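Local coordinates for putative kinase (Chloroflexus aurantiacus, PDB 2RHM), which is of unknown function but has the P-loop nucleoside triphosphate hydrolase fold and probably acts as a nucleotide-binding kinase, at residues I8-H13 with Q23-G28; M65-A70 with Q96-I101. All coordinates share one frame; numbering follows the deposited sequence.

Contact 1. Residues I8-H13 with Q23-G28; sequences IIVTGH and QALATG
L25 rests one methyl, CD1, on the strand at I8 and V10, and those two touches make up the whole contact. CD1 lies 3.9 Å from CG2 of V10 and 4.0 Å from CG2 of I8. The two strand methyls are themselves 4.4 Å apart (I8 CG2 to V10 CG2), and the leucine methyl rests on both at once. It gets there because the end of L25 is extended: CD1 is anti to CA (chi2 -180°), which makes it the branch furthest from the residue's own CA. I8 and V10 sit two positions apart on one face of the strand and point at the helix, whereas I9 turns to the other face. All three touching residues are buried, and the contact is purely apolar, with no hydrogen bond across it. The outer side of the helix is a different matter: Q23, T27 and G28 are exposed and stay well clear of the strand. At the far end of the strand segment, G12 opens the sequence GHPATGKT, consistent with a Walker A P-loop; P14 and A15 within it line the pocket holding benzoic acid. The contact thus joins the strand before that loop to the helix after it, the strand-loop-helix unit of this fold. Around it, strand 6-12 runs between strands 80-83 and 105-112 of the parallel sheet; I109 of the latter touches L25, and V179 and V182 of helix 175-187 pack against the same leucine.

Contact 2. Residues M65-A70 with Q96-I101; sequences MLYHTA and QNLHTI
The carbonyl O of M65, a selenomethionine, is gripped twice by T69: by the backbone N at 2.9 Å and by OG1 at 3.0 Å. The two donors come from opposite faces of the carbonyl plane, the hydroxyl tilted 28° out of it. The OG1 bond holds the threonine side chain against its own helix. A70 points its CB at the second helix, while Y67 presents the edge of its ring; within segment 96-101, L98 meets both. Its CG stands anti to the backbone N (chi1 -180°), and the two methyls branching from CG have different partners. CD2 meets the Y67 ring at its edge, near the ring plane, 4.1 Å from CD1 of Y67, and also lies 4.2 Å from A70 CB. The other branch, CD1, packs 3.9 Å from the backbone O of Y67. The CA atoms of Y67 and L98 come within 7.0 Å of each other. The hydroxyl of Y67 is bonded to OD1 of D91, a further tie between the two helices. This is helix-on-helix packing beside the sheet: A71 and L74 of helix 52-75 extend the bed for L98, L34 of strand 33-35 touches A70 from the sheet, and H68 and T69 face the second subunit, where T69 packs on its own counterpart.

Contact 1 is the more central: its centre lies about 7 Å from the centre of the chain, against about 15 Å for that of contact 2, and the two share no helix or strand. The 8-13/23-28 pair fastens a helix to the parallel sheet; the 65-70/96-101 pair joins two helices packed against one another, in a layer that also meets the second subunit. Both touching patches are largely buried and turn on one leucine from the later segment, yet the first is aliphatic throughout while the second adds an aromatic edge and a backbone carbonyl. Their centres lie about 18 Å apart, with no direct touch between them.

Contact 1. Residues I8-H13 with Q23-G28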
loop_
_atom_site.group_PDB
_atom_site.type_symbol
_atom_site.label_atom_id
_atom_site.label_comp_id
_atom_site.label_asym_id
_atom_site.label_seq_id
_atom_site.Cartn_x
_atom_site.Cartn_y
_atom_site.Cartn_z
ATOM N N ILE B 8 1.484 14.704 0.012
ATOM C CA ILE B 8 2.829 15.248 0.093
ATOM C C ILE B 8 3.717 14.414 -0.798
ATOM O O ILE B 8 3.919 13.233 -0.538
ATOM C CB ILE B 8 3.344 15.262 1.557
ATOM C CG1 ILE B 8 2.391 16.110 2.426
ATOM C CG2 ILE B 8 4.766 15.787 1.611
ATOM C CD1 ILE B 8 2.433 15.733 3.868
ATOM N N ILE B 9 4.215 15.044 -1.862
ATOM C CA ILE B 9 5.040 14.382 -2.838
ATOM C C ILE B 9 6.495 14.730 -2.572
ATOM O O ILE B 9 6.874 15.897 -2.590
ATOM C CB ILE B 9 4.660 14.807 -4.280
ATOM C CG1 ILE B 9 3.210 14.409 -4.592
ATOM C CG2 ILE B 9 5.638 14.230 -5.317
ATOM C CD1 ILE B 9 2.218 15.544 -4.380
ATOM N N VAL B 10 7.287 13.709 -2.291
ATOM C CA VAL B 10 8.725 13.877 -2.131
ATOM C C VAL B 10 9.431 13.254 -3.309
ATOM O O VAL B 10 9.347 12.044 -3.533
ATOM C CB VAL B 10 9.256 13.276 -0.823
ATOM C CG1 VAL B 10 10.718 13.604 -0.655
ATOM C CG2 VAL B 10 8.466 13.805 0.363
ATOM N N THR B 11 10.114 14.105 -4.075
ATOM C CA THR B 11 10.772 13.670 -5.297
ATOM C C THR B 11 12.255 14.026 -5.275
ATOM O O THR B 11 12.726 14.707 -4.385
ATOM C CB THR B 11 10.077 14.243 -6.536
ATOM O OG1 THR B 11 10.546 13.554 -7.709
ATOM C CG2 THR B 11 10.314 15.731 -6.637
ATOM N N GLY B 12 12.994 13.506 -6.243
ATOM C CA GLY B 12 14.417 13.732 -6.341
ATOM C C GLY B 12 15.026 12.612 -7.113
ATOM O O GLY B 12 14.457 11.513 -7.181
ATOM N N HIS B 13 16.193 12.862 -7.685
ATOM C CA HIS B 13 16.948 11.771 -8.276
ATOM C C HIS B 13 17.417 10.777 -7.181
ATOM O O HIS B 13 17.435 11.097 -6.003
ATOM C CB HIS B 13 18.137 12.305 -9.059
ATOM C CG HIS B 13 17.769 12.911 -10.368
ATOM N ND1 HIS B 13 16.967 12.266 -11.285
ATOM C CD2 HIS B 13 18.119 14.090 -10.934
ATOM C CE1 HIS B 13 16.846 13.022 -12.362
ATOM N NE2 HIS B 13 17.539 14.134 -12.177
ATOM N N GLN B 23 10.997 9.925 5.316
ATOM C CA GLN B 23 10.831 9.201 6.577
ATOM C C GLN B 23 10.721 10.163 7.780
ATOM O O GLN B 23 9.918 9.947 8.709
ATOM C CB GLN B 23 11.958 8.180 6.739
ATOM C CG GLN B 23 11.866 7.013 5.724
ATOM C CD GLN B 23 13.054 6.040 5.778
ATOM O OE1 GLN B 23 14.096 6.328 6.377
ATOM N NE2 GLN B 23 12.895 4.887 5.132
ATOM N N ALA B 24 11.530 11.217 7.764
ATOM C CA ALA B 24 11.463 12.278 8.764
ATOM C C ALA B 24 10.112 13.005 8.743
ATOM O O ALA B 24 9.611 13.419 9.791
ATOM C CB ALA B 24 12.587 13.299 8.536
ATOM N N LEU B 25 9.551 13.178 7.554
ATOM C CA LEU B 25 8.231 13.775 7.406
ATOM C C LEU B 25 7.162 12.838 7.957
ATOM O O LEU B 25 6.227 13.280 8.613
ATOM C CB LEU B 25 7.913 14.094 5.937
ATOM C CG LEU B 25 8.514 15.340 5.308
ATOM C CD1 LEU B 25 8.049 15.415 3.888
ATOM C CD2 LEU B 25 8.105 16.590 6.049
ATOM N N ALA B 26 7.306 11.542 7.706
ATOM C CA ALA B 26 6.312 10.593 8.169
ATOM C C ALA B 26 6.291 10.604 9.694
ATOM O O ALA B 26 5.221 10.614 10.302
ATOM C CB ALA B 26 6.608 9.222 7.660
ATOM N N THR B 27 7.477 10.626 10.304
ATOM C CA THR B 27 7.601 10.654 11.769
ATOM C C THR B 27 7.162 11.995 12.351
ATOM O O THR B 27 6.489 12.045 13.388
ATOM C CB THR B 27 9.073 10.371 12.183
ATOM O OG1 THR B 27 9.467 9.099 11.669
ATOM C CG2 THR B 27 9.231 10.369 13.659
ATOM N N GLY B 28 7.536 13.074 11.677
ATOM C CA GLY B 28 7.222 14.430 12.121
ATOM C C GLY B 28 5.776 14.864 11.972
ATOM O O GLY B 28 5.294 15.686 12.758
#

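Contact 2. Residues M65-A70 with Q96-I101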
loop_
_atom_site.group_PDB
_atom_site.type_symbol
_atom_site.label_atom_id
_atom_site.label_comp_id
_atom_site.label_asym_id
_atom_site.label_seq_id
_atom_site.Cartn_x
_atom_site.Cartn_y
_atom_site.Cartn_z
HETATM N N MSE B 65 1.325 0.132 -7.666
HETATM C CA MSE B 65 0.879 -0.139 -6.293
HETATM C C MSE B 65 0.798 1.149 -5.484
HETATM O O MSE B 65 -0.074 1.312 -4.622
HETATM C CB MSE B 65 1.840 -1.115 -5.594
HETATM C CG MSE B 65 1.518 -2.563 -5.787
HETATM SE SE MSE B 65 -0.261 -2.989 -5.134
HETATM C CE MSE B 65 -0.166 -2.394 -3.376
ATOM N N LEU B 66 1.735 2.051 -5.737
ATOM C CA LEU B 66 1.794 3.324 -5.027
ATOM C C LEU B 66 0.494 4.119 -5.268
ATOM O O LEU B 66 -0.149 4.584 -4.329
ATOM C CB LEU B 66 3.004 4.128 -5.525
ATOM C CG LEU B 66 3.954 4.675 -4.455
ATOM C CD1 LEU B 66 4.468 3.564 -3.629
ATOM C CD2 LEU B 66 5.105 5.405 -5.121
ATOM N N TYR B 67 0.107 4.264 -6.526
ATOM C CA TYR B 67 -1.123 4.975 -6.881
ATOM C C TYR B 67 -2.397 4.256 -6.406
ATOM O O TYR B 67 -3.353 4.899 -5.992
ATOM C CB TYR B 67 -1.192 5.229 -8.380
ATOM C CG TYR B 67 -0.283 6.347 -8.822
ATOM C CD1 TYR B 67 -0.628 7.672 -8.617
ATOM C CD2 TYR B 67 0.940 6.081 -9.395
ATOM C CE1 TYR B 67 0.214 8.709 -8.997
ATOM C CE2 TYR B 67 1.783 7.116 -9.800
ATOM C CZ TYR B 67 1.423 8.418 -9.598
ATOM O OH TYR B 67 2.294 9.425 -10.006
ATOM N N HIS B 68 -2.384 2.927 -6.441
ATOM C CA HIS B 68 -3.535 2.128 -5.983
ATOM C C HIS B 68 -3.770 2.338 -4.481
ATOM O O HIS B 68 -4.890 2.585 -4.019
ATOM C CB HIS B 68 -3.298 0.634 -6.263
ATOM C CG HIS B 68 -4.310 -0.265 -5.615
ATOM N ND1 HIS B 68 -5.568 -0.463 -6.139
ATOM C CD2 HIS B 68 -4.254 -1.003 -4.477
ATOM C CE1 HIS B 68 -6.246 -1.281 -5.354
ATOM N NE2 HIS B 68 -5.466 -1.639 -4.346
ATOM N N THR B 69 -2.685 2.259 -3.728
ATOM C CA THR B 69 -2.758 2.360 -2.272
ATOM C C THR B 69 -3.071 3.809 -1.885
ATOM O O THR B 69 -3.869 4.080 -0.971
ATOM C CB THR B 69 -1.453 1.852 -1.646
ATOM O OG1 THR B 69 -1.301 0.459 -1.964
ATOM C CG2 THR B 69 -1.496 1.988 -0.155
ATOM N N ALA B 70 -2.472 4.745 -2.588
ATOM C CA ALA B 70 -2.753 6.176 -2.329
ATOM C C ALA B 70 -4.223 6.522 -2.456
ATOM O O ALA B 70 -4.751 7.333 -1.697
ATOM C CB ALA B 70 -1.956 7.057 -3.255
ATOM N N GLN B 96 -3.017 13.320 -12.098
ATOM C CA GLN B 96 -4.323 13.814 -12.516
ATOM C C GLN B 96 -5.409 12.764 -12.385
ATOM O O GLN B 96 -6.506 13.047 -11.915
ATOM C CB GLN B 96 -4.242 14.323 -13.948
ATOM C CG GLN B 96 -3.573 15.669 -13.992
ATOM C CD GLN B 96 -3.062 16.050 -15.364
ATOM O OE1 GLN B 96 -3.329 15.373 -16.357
ATOM N NE2 GLN B 96 -2.292 17.126 -15.414
ATOM N N ASN B 97 -5.098 11.555 -12.815
ATOM C CA ASN B 97 -6.022 10.435 -12.721
ATOM C C ASN B 97 -6.336 10.086 -11.272
ATOM O O ASN B 97 -7.478 9.783 -10.943
ATOM C CB ASN B 97 -5.469 9.237 -13.484
ATOM C CG ASN B 97 -5.490 9.456 -14.989
ATOM O OD1 ASN B 97 -6.168 10.351 -15.477
ATOM N ND2 ASN B 97 -4.732 8.649 -15.722
ATOM N N LEU B 98 -5.324 10.141 -10.411
ATOM C CA LEU B 98 -5.520 9.944 -8.985
ATOM C C LEU B 98 -6.472 10.990 -8.422
ATOM O O LEU B 98 -7.432 10.640 -7.719
ATOM C CB LEU B 98 -4.181 10.020 -8.233
ATOM C CG LEU B 98 -4.252 9.827 -6.707
ATOM C CD1 LEU B 98 -4.833 8.465 -6.296
ATOM C CD2 LEU B 98 -2.895 9.990 -6.097
ATOM N N HIS B 99 -6.239 12.265 -8.772
ATOM C CA HIS B 99 -7.041 13.377 -8.266
ATOM C C HIS B 99 -8.529 13.241 -8.621
ATOM O O HIS B 99 -9.387 13.590 -7.814
ATOM C CB HIS B 99 -6.497 14.728 -8.759
ATOM C CG HIS B 99 -7.067 15.902 -8.028
ATOM N ND1 HIS B 99 -8.284 16.472 -8.355
ATOM C CD2 HIS B 99 -6.588 16.620 -6.988
ATOM C CE1 HIS B 99 -8.519 17.493 -7.556
ATOM N NE2 HIS B 99 -7.511 17.602 -6.713
ATOM N N THR B 100 -8.819 12.756 -9.830
ATOM C CA THR B 100 -10.182 12.512 -10.279
ATOM C C THR B 100 -10.945 11.529 -9.385
ATOM O O THR B 100 -12.136 11.712 -9.137
ATOM C CB THR B 100 -10.160 11.982 -11.735
ATOM O OG1 THR B 100 -9.597 12.990 -12.574
ATOM C CG2 THR B 100 -11.535 11.642 -12.226
ATOM N N ILE B 101 -10.278 10.499 -8.878
ATOM C CA ILE B 101 -10.960 9.517 -8.020
ATOM C C ILE B 101 -10.741 9.728 -6.515
ATOM O O ILE B 101 -11.471 9.181 -5.685
ATOM C CB ILE B 101 -10.567 8.068 -8.409
ATOM C CG1 ILE B 101 -9.076 7.792 -8.182
ATOM C CG2 ILE B 101 -10.972 7.800 -9.865
ATOM C CD1 ILE B 101 -8.753 6.316 -8.172
#